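Maltose/maltodextrin-binding protein (Thermus thermophilus, PDB 2GH9) binds maltotriose and probably related maltodextrins as a periplasmic solute-binding protein, presumably delivering them to a transporter in the membrane. Local coordinates at residues Leu196-Ile199 with Lys200-Phe204; Lys81-Thr84 with Gln85-Ala89; Pro234-Leu237 with Gly238-Lys242. All coordinates share one frame; numbering follows the deposited sequence.

Contact 1. Residues Leu196-Ile199 with Lys200-Phe204; sequences LQFI and KDLRF
The last two turns of helix 189-204 carry two i to i+4 side-chain pairs, Q197 with D201 and F198 with L202, on top of the backbone bonds that define the helix. In the polar pair, Q197 NE2 donates to D201 OD1 over 3.0 Å, with an N-H...O angle of 155°. The carboxylate oxygen lies almost in the plane of the amide, but the amide nitrogen reaches it from above the carboxylate plane, and the two planes are turned 46° apart. A bend at chi2 of Q197 curls the amide back over the helix toward the carboxylate one turn on. The apolar pair has L202 CG over one face of the F198 ring, 4.3 Å from its centroid and displaced toward the rim, a CH-pi contact; L202 CD2 comes within 3.8 Å of F198 CZ. With CG of F198 anti to its own nitrogen (chi1 169°), the ring swings along the helix to the leucine. F162 meets the same ring edge to face, and the ring of W131 meets it too. Backbone bonds run from K200 N to L196 O (2.8 Å) and from D201 N to Q197 O (2.8 Å). L202 N binds F198 O at 3.0 Å and has a weaker second bond to I199 O. The K200 ammonium goes to S361 OG and the P359 carbonyl, beside helix 363-378. K200 O receives both R203 N and F204 N, as the helix reaches its end. The chemistry is thus divided by face: a neutral amide ties down one oxygen of D201 at the partly exposed side, where D201 OD2 makes a long, weak ion pair with K205 NZ, while F198 and L202 are buried.

Contact 2. Residues Lys81-Thr84 with Gln85-Ala89; sequences KYVT and QAYLA. Unlike the reference sequence in segment 85-89: A86 (reference Thr).
T84 OG1 accepts the amide hydrogen of Y87 N at 3.0 Å, with an N-H...O angle of 166°, while the carbonyl oxygen of the same threonine receives L88 N at 3.1 Å in a bond that is straighter still. One residue therefore meets two successive amides of the first helical turn, one with its side chain and the other with its backbone. The hydroxyl is placed for this by a chi1 of 72°, which sets OG1 between the backbone nitrogen and the carbonyl carbon and so turns it over the start of the helix. OG1 also lies 3.7 Å from CB of A86, which is a threonine in the reference sequence. T84 is the N-cap of helix 85-90, and the bond to Y87 N is the capping bond, satisfying an amide that lies too early in the helix to have a carbonyl one turn before it within the helix. Just ahead of the cap, V83 points its side chain at the helix and reaches Y87 and L88 on the first turn. V83 CB stands 3.8 Å from Y87 CD2, approaching the ring obliquely, while its CG2 methyl meets L88 CD1 at 3.9 Å, the two side chains lying at about a right angle. Y87, with CG anti to its backbone nitrogen, brings its ring edge near T84 O, which lies close to the ring plane. Strand 104-113 packs against these apolar groups: L108 touches both V83 and Y87, P109 adds to Y87, and L105 meets L88. Before V83 the chain is pinned at Y82, whose carbonyl oxygen accepts from K288 NZ and whose phenol OH is hydrogen-bonded to E77.

Contact 3. Residues Pro234-Leu237 with Gly238-Lys242; sequences PWAL and GDYKK. With GLC (alpha-D-glucopyranose), chain B; GLC (alpha-D-glucopyranose), chain C.
The indole of W235 carries two glucose units of the bound glycan on one face: C1 of the chain B glucose lies 3.7 Å above the ring plane and C4 of the chain C glucose 3.9 Å, both displaced toward the rim. At the root of the side chain, W235 CB approaches the chain C O3 to 3.6 Å. A chi1 of 54° sets CG between the backbone nitrogen and the carbonyl carbon, from where the indole presents this face to the sugars. W235 NE1 makes a weak hydrogen bond to N232 OD1. Such carbohydrate-aromatic packing is a hallmark of sugar-binding sites. The other flat group, the Y240 ring, has A236 O over the centre of one face, 3.3 Å above the plane. This same carbonyl accepts Y240 N at 3.3 Å, from within the carbonyl plane, and A236 CB lies 3.6 Å from Y240 CZ, near the phenol end. L237 CD2 comes obliquely to the ring at CD2 of Y240. The phenol oxygen is held by D219 OD1 and N232 ND2; N232 thus serves both aromatic residues. K241 N closes the next turn on L237 O at 2.7 Å with an N-H...O angle of 168°. Two waters bridge the start of the helix: one donates to P234 O and accepts from G238 N, while the other joins W235 O to D239 N, with a weak bond to D239 OD2. The 3-10 turn 234-236 thus leads from strand 227-232 into helix 237-242; A236 of the turn and Y240 of the helix pack on helix 215-224. L237 lies against helix 320-326, while F247 of strand 247-250 is touched by L237, Y240 and K241.

In the fold
Contacts 2, 1 and 3 follow one another in that order along the chain and share no helix. Contact 2, at the start of helix 85-90, and contact 1, near the end of helix 189-204, lie on opposite sides of the chain's centre, with centres 47 Å apart. Contact 3 has its centre 28 Å from contact 1 and 31 Å from contact 2. It follows strand 227-232 of the four-stranded mixed sheet, whereas contact 2 packs on strand 104-113 of the larger mixed sheet. None of the three touches another. Contact 3 alone contributes a sugar-pocket residue, W235; in contact 1 the side chain of I199 is about 12 Å from a bound glucose. Contact 2 is peripheral surface packing.

Contact 1. Residues Leu196-Ile199 with Lys200-Phe204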
loop_
_atom_site.group_PDB
_atom_site.type_symbol
_atom_site.label_atom_id
_atom_site.label_comp_id
_atom_site.label_asym_id
_atom_site.label_seq_id
_atom_site.Cartn_x
_atom_site.Cartn_y
_atom_site.Cartn_z
ATOM N N LEU A 196 9.977 -7.935 -15.695
ATOM C CA LEU A 196 9.103 -9.088 -15.945
ATOM C C LEU A 196 9.863 -10.414 -16.075
ATOM O O LEU A 196 9.366 -11.455 -15.632
ATOM C CB LEU A 196 8.254 -8.875 -17.197
ATOM C CG LEU A 196 7.144 -7.831 -17.130
ATOM C CD1 LEU A 196 6.290 -7.931 -18.415
ATOM C CD2 LEU A 196 6.306 -8.032 -15.870
ATOM N N GLN A 197 11.058 -10.378 -16.658
ATOM C CA GLN A 197 11.925 -11.582 -16.694
ATOM C C GLN A 197 12.386 -12.037 -15.294
ATOM O O GLN A 197 12.335 -13.223 -14.958
ATOM C CB GLN A 197 13.141 -11.322 -17.585
ATOM C CG GLN A 197 13.922 -12.590 -17.959
ATOM C CD GLN A 197 13.039 -13.669 -18.605
ATOM O OE1 GLN A 197 12.443 -13.449 -19.656
ATOM N NE2 GLN A 197 12.938 -14.811 -17.961
ATOM N N PHE A 198 12.820 -11.096 -14.462
ATOM C CA PHE A 198 13.143 -11.432 -13.070
ATOM C C PHE A 198 11.934 -12.030 -12.327
ATOM O O PHE A 198 12.071 -13.033 -11.589
ATOM C CB PHE A 198 13.671 -10.212 -12.306
ATOM C CG PHE A 198 13.762 -10.443 -10.833
ATOM C CD1 PHE A 198 14.699 -11.316 -10.333
ATOM C CD2 PHE A 198 12.883 -9.832 -9.954
ATOM C CE1 PHE A 198 14.769 -11.585 -8.984
ATOM C CE2 PHE A 198 12.944 -10.100 -8.599
ATOM C CZ PHE A 198 13.896 -10.966 -8.112
ATOM N N ILE A 199 10.758 -11.414 -12.514
ATOM C CA ILE A 199 9.540 -11.939 -11.905
ATOM C C ILE A 199 9.243 -13.345 -12.445
ATOM O O ILE A 199 8.983 -14.251 -11.664
ATOM C CB ILE A 199 8.323 -10.992 -12.028
ATOM C CG1 ILE A 199 8.588 -9.677 -11.283
ATOM C CG2 ILE A 199 7.056 -11.683 -11.476
ATOM C CD1 ILE A 199 7.769 -8.475 -11.764
ATOM N N LYS A 200 9.330 -13.541 -13.756
ATOM C CA LYS A 200 9.248 -14.917 -14.309
ATOM C C LYS A 200 10.228 -15.883 -13.653
ATOM O O LYS A 200 9.853 -16.995 -13.260
ATOM C CB LYS A 200 9.469 -14.931 -15.816
ATOM C CG LYS A 200 8.274 -14.517 -16.588
ATOM C CD LYS A 200 8.554 -14.456 -18.109
ATOM C CE LYS A 200 8.666 -15.840 -18.758
ATOM N NZ LYS A 200 8.941 -15.670 -20.231
ATOM N N ASP A 201 11.474 -15.434 -13.508
ATOM C CA ASP A 201 12.541 -16.259 -12.956
ATOM C C ASP A 201 12.244 -16.687 -11.541
ATOM O O ASP A 201 12.701 -17.739 -11.121
ATOM C CB ASP A 201 13.902 -15.535 -12.989
ATOM C CG ASP A 201 14.441 -15.325 -14.398
ATOM O OD1 ASP A 201 13.905 -15.903 -15.370
ATOM O OD2 ASP A 201 15.426 -14.560 -14.537
ATOM N N LEU A 202 11.515 -15.857 -10.788
ATOM C CA LEU A 202 11.109 -16.197 -9.421
ATOM C C LEU A 202 10.284 -17.496 -9.417
ATOM O O LEU A 202 10.239 -18.208 -8.427
ATOM C CB LEU A 202 10.313 -15.031 -8.765
ATOM C CG LEU A 202 11.112 -13.794 -8.290
ATOM C CD1 LEU A 202 10.211 -12.684 -7.736
ATOM C CD2 LEU A 202 12.133 -14.175 -7.232
ATOM N N ARG A 203 9.625 -17.783 -10.530
ATOM C CA ARG A 203 8.878 -19.035 -10.657
ATOM C C ARG A 203 9.679 -20.082 -11.426
ATOM O O ARG A 203 9.915 -21.146 -10.916
ATOM C CB ARG A 203 7.543 -18.795 -11.342
ATOM C CG ARG A 203 6.670 -20.044 -11.499
ATOM C CD ARG A 203 5.278 -19.639 -11.952
ATOM N NE ARG A 203 4.533 -19.031 -10.846
ATOM C CZ ARG A 203 3.424 -18.304 -10.970
ATOM N NH1 ARG A 203 2.900 -18.065 -12.159
ATOM N NH2 ARG A 203 2.840 -17.804 -9.889
ATOM N N PHE A 204 10.110 -19.758 -12.638
ATOM C CA PHE A 204 10.608 -20.788 -13.563
ATOM C C PHE A 204 12.106 -21.108 -13.474
ATOM O O PHE A 204 12.564 -22.130 -14.022
ATOM C CB PHE A 204 10.263 -20.390 -14.988
ATOM C CG PHE A 204 8.798 -20.172 -15.214
ATOM C CD1 PHE A 204 7.879 -21.180 -14.918
ATOM C CD2 PHE A 204 8.325 -18.955 -15.712
ATOM C CE1 PHE A 204 6.510 -20.977 -15.127
ATOM C CE2 PHE A 204 6.966 -18.749 -15.913
ATOM C CZ PHE A 204 6.061 -19.764 -15.624
#

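Contact 2. Residues Lys81-Thr84 with Gln85-Ala89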
loop_
_atom_site.group_PDB
_atom_site.type_symbol
_atom_site.label_atom_id
_atom_site.label_comp_id
_atom_site.label_asym_id
_atom_site.label_seq_id
_atom_site.Cartn_x
_atom_site.Cartn_y
_atom_site.Cartn_z
ATOM N N LYS A 81 -10.511 23.413 5.660
ATOM C CA LYS A 81 -11.273 24.386 6.449
ATOM C C LYS A 81 -11.628 23.887 7.861
ATOM O O LYS A 81 -11.921 24.712 8.736
ATOM C CB LYS A 81 -12.549 24.815 5.702
ATOM C CG LYS A 81 -13.646 23.749 5.623
ATOM C CD LYS A 81 -14.876 24.214 4.826
ATOM C CE LYS A 81 -15.393 23.100 3.918
ATOM N NZ LYS A 81 -16.675 23.457 3.242
ATOM N N TYR A 82 -11.600 22.561 8.091
ATOM C CA TYR A 82 -11.978 21.978 9.403
ATOM C C TYR A 82 -10.802 21.718 10.355
ATOM O O TYR A 82 -11.005 21.230 11.467
ATOM C CB TYR A 82 -12.689 20.642 9.226
ATOM C CG TYR A 82 -13.858 20.589 8.273
ATOM C CD1 TYR A 82 -15.115 21.066 8.646
ATOM C CD2 TYR A 82 -13.728 20.001 7.020
ATOM C CE1 TYR A 82 -16.199 20.988 7.781
ATOM C CE2 TYR A 82 -14.800 19.931 6.136
ATOM C CZ TYR A 82 -16.038 20.420 6.534
ATOM O OH TYR A 82 -17.126 20.331 5.702
ATOM N N VAL A 83 -9.588 22.020 9.908
ATOM C CA VAL A 83 -8.373 21.650 10.615
ATOM C C VAL A 83 -7.484 22.870 10.893
ATOM O O VAL A 83 -7.521 23.867 10.182
ATOM C CB VAL A 83 -7.567 20.564 9.825
ATOM C CG1 VAL A 83 -8.455 19.363 9.536
ATOM C CG2 VAL A 83 -7.017 21.135 8.523
ATOM N N THR A 84 -6.686 22.764 11.948
ATOM C CA THR A 84 -5.769 23.837 12.358
ATOM C C THR A 84 -4.389 23.689 11.732
ATOM O O THR A 84 -4.007 22.603 11.261
ATOM C CB THR A 84 -5.577 23.830 13.854
ATOM O OG1 THR A 84 -4.777 22.703 14.206
ATOM C CG2 THR A 84 -6.917 23.757 14.553
ATOM N N GLN A 85 -3.651 24.800 11.732
ATOM C CA GLN A 85 -2.260 24.826 11.259
ATOM C C GLN A 85 -1.374 23.978 12.149
ATOM O O GLN A 85 -0.423 23.366 11.677
ATOM C CB GLN A 85 -1.725 26.268 11.222
ATOM C CG GLN A 85 -0.187 26.399 11.103
ATOM C CD GLN A 85 0.385 25.883 9.776
ATOM O OE1 GLN A 85 -0.351 25.432 8.896
ATOM N NE2 GLN A 85 1.710 25.974 9.628
ATOM N N ALA A 86 -1.673 23.956 13.436
ATOM C CA ALA A 86 -0.942 23.112 14.360
ATOM C C ALA A 86 -1.044 21.650 13.938
ATOM O O ALA A 86 -0.045 20.943 13.909
ATOM C CB ALA A 86 -1.461 23.287 15.772
ATOM N N TYR A 87 -2.256 21.200 13.625
ATOM C CA TYR A 87 -2.446 19.826 13.153
ATOM C C TYR A 87 -1.619 19.626 11.879
ATOM O O TYR A 87 -0.796 18.726 11.822
ATOM C CB TYR A 87 -3.932 19.504 12.933
ATOM C CG TYR A 87 -4.166 18.278 12.075
ATOM C CD1 TYR A 87 -4.020 17.000 12.593
ATOM C CD2 TYR A 87 -4.533 18.405 10.740
ATOM C CE1 TYR A 87 -4.232 15.872 11.794
ATOM C CE2 TYR A 87 -4.748 17.285 9.937
ATOM C CZ TYR A 87 -4.583 16.026 10.463
ATOM O OH TYR A 87 -4.793 14.925 9.643
ATOM N N LEU A 88 -1.802 20.503 10.895
ATOM C CA LEU A 88 -1.084 20.420 9.614
ATOM C C LEU A 88 0.439 20.465 9.733
ATOM O O LEU A 88 1.131 19.665 9.092
ATOM C CB LEU A 88 -1.578 21.514 8.653
ATOM C CG LEU A 88 -3.028 21.319 8.204
ATOM C CD1 LEU A 88 -3.565 22.566 7.472
ATOM C CD2 LEU A 88 -3.176 20.037 7.348
ATOM N N ALA A 89 0.952 21.367 10.575
ATOM C CA ALA A 89 2.404 21.500 10.826
ATOM C C ALA A 89 3.054 20.233 11.362
ATOM O O ALA A 89 4.254 19.992 11.145
ATOM C CB ALA A 89 2.691 22.683 11.808
#

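Contact 3. Residues Pro234-Leu237 with Gly238-Lys242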
loop_
_atom_site.group_PDB
_atom_site.type_symbol
_atom_site.label_atom_id
_atom_site.label_comp_id
_atom_site.label_asym_id
_atom_site.label_seq_id
_atom_site.Cartn_x
_atom_site.Cartn_y
_atom_site.Cartn_z
ATOM N N PRO A 234 2.898 -3.249 6.328
ATOM C CA PRO A 234 2.555 -3.174 7.752
ATOM C C PRO A 234 1.067 -3.423 8.061
ATOM O O PRO A 234 0.727 -3.716 9.202
ATOM C CB PRO A 234 2.996 -1.752 8.143
ATOM C CG PRO A 234 3.006 -0.996 6.887
ATOM C CD PRO A 234 3.365 -1.953 5.810
ATOM N N TRP A 235 0.214 -3.306 7.050
ATOM C CA TRP A 235 -1.192 -3.688 7.155
ATOM C C TRP A 235 -1.418 -5.130 7.581
ATOM O O TRP A 235 -2.534 -5.468 7.996
ATOM C CB TRP A 235 -1.935 -3.465 5.817
ATOM C CG TRP A 235 -1.284 -4.147 4.677
ATOM C CD1 TRP A 235 -1.418 -5.458 4.296
ATOM C CD2 TRP A 235 -0.352 -3.558 3.779
ATOM N NE1 TRP A 235 -0.609 -5.713 3.200
ATOM C CE2 TRP A 235 0.052 -4.559 2.869
ATOM C CE3 TRP A 235 0.191 -2.269 3.654
ATOM C CZ2 TRP A 235 0.942 -4.302 1.827
ATOM C CZ3 TRP A 235 1.069 -2.019 2.618
ATOM C CH2 TRP A 235 1.445 -3.040 1.726
ATOM N N ALA A 236 -0.398 -5.980 7.422
ATOM C CA ALA A 236 -0.489 -7.419 7.700
ATOM C C ALA A 236 -0.011 -7.768 9.127
ATOM O O ALA A 236 -0.242 -8.877 9.608
ATOM C CB ALA A 236 0.342 -8.191 6.666
ATOM N N LEU A 237 0.640 -6.807 9.784
ATOM C CA LEU A 237 1.318 -7.023 11.051
ATOM C C LEU A 237 0.385 -7.264 12.220
ATOM O O LEU A 237 0.765 -7.980 13.137
ATOM C CB LEU A 237 2.265 -5.865 11.369
ATOM C CG LEU A 237 3.471 -5.764 10.441
ATOM C CD1 LEU A 237 4.416 -4.615 10.804
ATOM C CD2 LEU A 237 4.244 -7.086 10.369
ATOM N N GLY A 238 -0.821 -6.685 12.179
ATOM C CA GLY A 238 -1.834 -6.923 13.200
ATOM C C GLY A 238 -2.085 -8.414 13.380
ATOM O O GLY A 238 -2.020 -8.930 14.499
ATOM N N ASP A 239 -2.335 -9.092 12.265
ATOM C CA ASP A 239 -2.598 -10.533 12.269
ATOM C C ASP A 239 -1.358 -11.361 12.575
ATOM O O ASP A 239 -1.485 -12.421 13.181
ATOM C CB ASP A 239 -3.225 -10.978 10.956
ATOM C CG ASP A 239 -4.585 -10.342 10.705
ATOM O OD1 ASP A 239 -5.411 -10.339 11.639
ATOM O OD2 ASP A 239 -4.844 -9.875 9.566
ATOM N N TYR A 240 -0.169 -10.871 12.200
ATOM C CA TYR A 240 1.097 -11.510 12.607
ATOM C C TYR A 240 1.397 -11.355 14.107
ATOM O O TYR A 240 1.891 -12.308 14.735
ATOM C CB TYR A 240 2.317 -11.014 11.787
ATOM C CG TYR A 240 2.194 -11.136 10.276
ATOM C CD1 TYR A 240 1.192 -11.918 9.686
ATOM C CD2 TYR A 240 3.095 -10.481 9.436
ATOM C CE1 TYR A 240 1.058 -12.011 8.309
ATOM C CE2 TYR A 240 2.979 -10.581 8.046
ATOM C CZ TYR A 240 1.958 -11.345 7.493
ATOM O OH TYR A 240 1.818 -11.454 6.131
ATOM N N LYS A 241 1.155 -10.163 14.666
ATOM C CA LYS A 241 1.277 -9.952 16.110
ATOM C C LYS A 241 0.283 -10.865 16.847
ATOM O O LYS A 241 0.637 -11.505 17.837
ATOM C CB LYS A 241 1.031 -8.480 16.507
ATOM C CG LYS A 241 2.074 -7.474 16.056
ATOM C CD LYS A 241 1.609 -6.028 16.311
ATOM C CE LYS A 241 2.750 -5.030 16.104
ATOM N NZ LYS A 241 2.353 -3.603 16.327
ATOM N N LYS A 242 -0.945 -10.941 16.346
ATOM C CA LYS A 242 -2.005 -11.753 16.968
ATOM C C LYS A 242 -1.707 -13.254 16.936
ATOM O O LYS A 242 -2.008 -13.974 17.896
ATOM C CB LYS A 242 -3.353 -11.477 16.310
ATOM C CG LYS A 242 -4.552 -12.115 17.018
ATOM C CD LYS A 242 -5.869 -11.774 16.308
ATOM C CE LYS A 242 -6.964 -12.794 16.637
ATOM N NZ LYS A 242 -8.308 -12.465 16.054
HETATM C C1 GLC B . -2.195 -2.913 0.257
HETATM C C2 GLC B . -1.880 -1.430 0.189
HETATM C C3 GLC B . -2.564 -0.818 -1.054
HETATM C C4 GLC B . -2.255 -1.575 -2.336
HETATM C C5 GLC B . -2.515 -3.066 -2.144
HETATM C C6 GLC B . -2.055 -3.865 -3.369
HETATM O O2 GLC B . -2.376 -0.776 1.360
HETATM O O3 GLC B . -2.201 0.539 -1.188
HETATM O O4 GLC B . -3.064 -1.063 -3.414
HETATM O O5 GLC B . -1.826 -3.555 -0.970
HETATM O O6 GLC B . -2.789 -5.082 -3.526
HETATM C C1 GLC C . -6.090 -5.133 3.090
HETATM C C2 GLC C . -5.226 -4.042 3.721
HETATM C C3 GLC C . -4.713 -3.110 2.642
HETATM C C4 GLC C . -3.933 -3.920 1.595
HETATM C C5 GLC C . -4.810 -5.021 0.978
HETATM C C6 GLC C . -3.988 -5.948 0.062
HETATM O O1 GLC C . -7.289 -4.531 2.609
HETATM O O2 GLC C . -5.964 -3.326 4.736
HETATM O O3 GLC C . -3.895 -2.062 3.187
HETATM O O4 GLC C . -3.601 -3.066 0.514
HETATM O O5 GLC C . -5.399 -5.793 2.022
HETATM O O6 GLC C . -4.791 -7.018 -0.473
HETATM O O HOH W 1 -1.472 -4.112 10.704
HETATM O O HOH W 2 -3.148 -7.260 10.117
#